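Local coordinates for protein spondin-1 (Homo sapiens, PDB 2ZOU) that is a secreted extracellular-matrix glycoprotein that probably acts in cell adhesion, represented by its reeler domain, a beta-sandwich, at residues A[83-88]-A[104-109]. Residues are numbered along the deposited sequence; the frame is centred on the assembly and turned at random. Where two conformers were deposited one is given.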
loop_
_atom_site.group_PDB
_atom_site.type_symbol
_atom_site.label_atom_id
_atom_site.label_comp_id
_atom_site.label_asym_id
_atom_site.label_seq_id
_atom_site.Cartn_x
_atom_site.Cartn_y
_atom_site.Cartn_z
ATOM N N GLU A 83 3.121 16.338 -3.949
ATOM C CA GLU A 83 3.585 17.007 -2.728
ATOM C C GLU A 83 3.342 16.200 -1.444
ATOM O O GLU A 83 3.815 16.567 -0.357
ATOM C CB GLU A 83 3.002 18.427 -2.616
ATOM C CG GLU A 83 3.592 19.439 -3.611
ATOM C CD GLU A 83 5.059 19.799 -3.337
ATOM O OE1 GLU A 83 5.538 19.587 -2.197
ATOM O OE2 GLU A 83 5.736 20.303 -4.263
ATOM N N GLU A 84 2.629 15.085 -1.573
ATOM C CA GLU A 84 2.330 14.248 -0.416
ATOM C C GLU A 84 3.029 12.888 -0.476
ATOM O O GLU A 84 3.332 12.297 0.556
ATOM C CB GLU A 84 0.814 14.056 -0.255
ATOM C CG GLU A 84 -0.058 15.328 -0.428
ATOM C CD GLU A 84 0.290 16.487 0.525
ATOM O OE1 GLU A 84 0.925 16.262 1.582
ATOM O OE2 GLU A 84 -0.085 17.643 0.214
ATOM N N THR A 85 3.275 12.395 -1.685
ATOM C CA THR A 85 3.773 11.039 -1.874
ATOM C C THR A 85 4.896 10.996 -2.906
ATOM O O THR A 85 4.953 11.831 -3.812
ATOM C CB THR A 85 2.658 10.094 -2.340
ATOM O OG1 THR A 85 2.187 10.521 -3.629
ATOM C CG2 THR A 85 1.490 10.065 -1.333
ATOM N N GLN A 86 5.782 10.018 -2.760
ATOM C CA GLN A 86 6.845 9.765 -3.744
ATOM C C GLN A 86 7.256 8.311 -3.671
ATOM O O GLN A 86 6.875 7.605 -2.739
ATOM C CB GLN A 86 8.064 10.651 -3.467
ATOM C CG GLN A 86 8.785 10.310 -2.162
ATOM C CD GLN A 86 10.049 11.124 -1.981
ATOM O OE1 GLN A 86 10.012 12.351 -1.981
ATOM N NE2 GLN A 86 11.181 10.444 -1.850
ATOM N N PHE A 87 8.029 7.849 -4.646
ATOM C CA PHE A 87 8.636 6.528 -4.544
ATOM C C PHE A 87 9.870 6.559 -3.654
ATOM O O PHE A 87 10.621 7.535 -3.662
ATOM C CB PHE A 87 8.949 5.963 -5.931
ATOM C CG PHE A 87 7.721 5.636 -6.717
ATOM C CD1 PHE A 87 7.014 4.467 -6.447
ATOM C CD2 PHE A 87 7.245 6.508 -7.690
ATOM C CE1 PHE A 87 5.859 4.158 -7.140
ATOM C CE2 PHE A 87 6.069 6.208 -8.398
ATOM C CZ PHE A 87 5.378 5.033 -8.112
ATOM N N MET A 88 10.061 5.481 -2.893
ATOM C CA MET A 88 11.217 5.306 -2.004
ATOM C C MET A 88 12.531 5.353 -2.789
ATOM O O MET A 88 12.665 4.647 -3.781
ATOM C CB MET A 88 11.143 3.942 -1.319
ATOM C CG MET A 88 10.337 3.846 -0.065
ATOM S SD MET A 88 11.107 2.633 1.040
ATOM C CE MET A 88 12.302 3.698 1.814
ATOM N N THR A 104 -3.809 12.727 7.498
ATOM C CA THR A 104 -4.884 11.817 7.870
ATOM C C THR A 104 -5.339 10.944 6.690
ATOM O O THR A 104 -6.075 9.983 6.880
ATOM C CB THR A 104 -6.102 12.558 8.430
ATOM O OG1 THR A 104 -6.564 13.501 7.451
ATOM C CG2 THR A 104 -5.738 13.287 9.731
ATOM N N ARG A 105 -4.886 11.295 5.487
ATOM C CA ARG A 105 -5.222 10.516 4.295
ATOM C C ARG A 105 -4.186 10.750 3.220
ATOM O O ARG A 105 -3.767 11.880 2.999
ATOM C CB ARG A 105 -6.613 10.906 3.755
ATOM C CG ARG A 105 -7.041 10.164 2.466
ATOM C CD ARG A 105 -8.440 10.585 1.996
ATOM N NE ARG A 105 -8.885 9.878 0.783
ATOM C CZ ARG A 105 -8.617 10.282 -0.455
ATOM N NH1 ARG A 105 -7.893 11.377 -0.644
ATOM N NH2 ARG A 105 -9.068 9.596 -1.512
ATOM N N ILE A 106 -3.781 9.669 2.564
ATOM C CA ILE A 106 -3.093 9.778 1.271
ATOM C C ILE A 106 -3.769 8.865 0.256
ATOM O O ILE A 106 -4.510 7.939 0.629
ATOM C CB ILE A 106 -1.560 9.484 1.353
ATOM C CG1 ILE A 106 -1.271 8.054 1.821
ATOM C CG2 ILE A 106 -0.853 10.562 2.199
ATOM C CD1 ILE A 106 -1.269 7.029 0.693
ATOM N N GLN A 107 -3.514 9.123 -1.020
ATOM C CA GLN A 107 -4.109 8.322 -2.096
ATOM C C GLN A 107 -3.107 8.173 -3.221
ATOM O O GLN A 107 -2.284 9.062 -3.445
ATOM C CB GLN A 107 -5.356 9.017 -2.651
ATOM C CG GLN A 107 -5.081 10.450 -3.065
ATOM C CD GLN A 107 -6.282 11.174 -3.621
ATOM O OE1 GLN A 107 -7.397 10.652 -3.664
ATOM N NE2 GLN A 107 -6.056 12.408 -4.045
ATOM N N VAL A 108 -3.186 7.041 -3.908
ATOM C CA VAL A 108 -2.328 6.752 -5.058
ATOM C C VAL A 108 -3.127 5.864 -6.006
ATOM O O VAL A 108 -4.072 5.211 -5.570
ATOM C CB VAL A 108 -1.033 6.061 -4.586
ATOM C CG1 VAL A 108 -1.309 4.621 -4.087
ATOM C CG2 VAL A 108 0.058 6.134 -5.654
ATOM N N PHE A 109 -2.782 5.847 -7.287
ATOM C CA PHE A 109 -3.337 4.826 -8.161
ATOM C C PHE A 109 -2.473 3.581 -8.114
ATOM O O PHE A 109 -1.246 3.671 -8.011
ATOM C CB PHE A 109 -3.407 5.305 -9.609
ATOM C CG PHE A 109 -4.474 6.326 -9.868
ATOM C CD1 PHE A 109 -5.820 6.027 -9.613
ATOM C CD2 PHE A 109 -4.145 7.585 -10.385
ATOM C CE1 PHE A 109 -6.813 6.972 -9.850
ATOM C CE2 PHE A 109 -5.153 8.528 -10.637
ATOM C CZ PHE A 109 -6.474 8.210 -10.360
HETATM O O HOH W 1 -0.229 10.198 -4.735
#
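Across the two layers of the reeler beta-sandwich, Thr-85 on strand 85-88 meets Ile-106 on the strand that begins at Arg-105. The first strand forms an edge of one sheet, paired with 95-97, whereas the second lies in the interior of the other, between 40-47 and 76-79. No direct hydrogen bond joins the two segments, as expected for strands of different sheets. Thr-85 touches with its methyl: CG2 lies 4.1 Å from Ile-106 CB, and the two side chains approach at a slant. Its chi1 of 64° turns OG1 in between the backbone N and the carbonyl carbon and leaves CG2 anti to that carbon; the methyl meets Ile-106 while the hydroxyl is held by Asp-81 O and a water. CG2 also comes within 4.4 Å of Gln-107 O.

That water makes the polar link. It stands 2.7 Å from Thr-85 OG1 and donates to Gln-107 O over the same distance, 2.7 Å, bridging a side chain of one sheet to the backbone of the other. With Asp-81 O, this gives the buried hydroxyl two partners. Asp-81 reaches the second strand as well, through OD2 to Gln-107 NE2. On the outward side of that strand, Arg-105 NH2 bonds Gln-107 OE1 at 2.9 Å, lying 41° out of the carbonyl plane.

Leu-45, a neighbour in the same sheet, packs on Ile-106. Val-95 of its own sheet and Ile-79 of the opposing one also touch Thr-85. An edge-strand side chain thus meets Ile-106 and Ile-79 of the other sheet, the face-to-face packing that characterises a beta-sandwich.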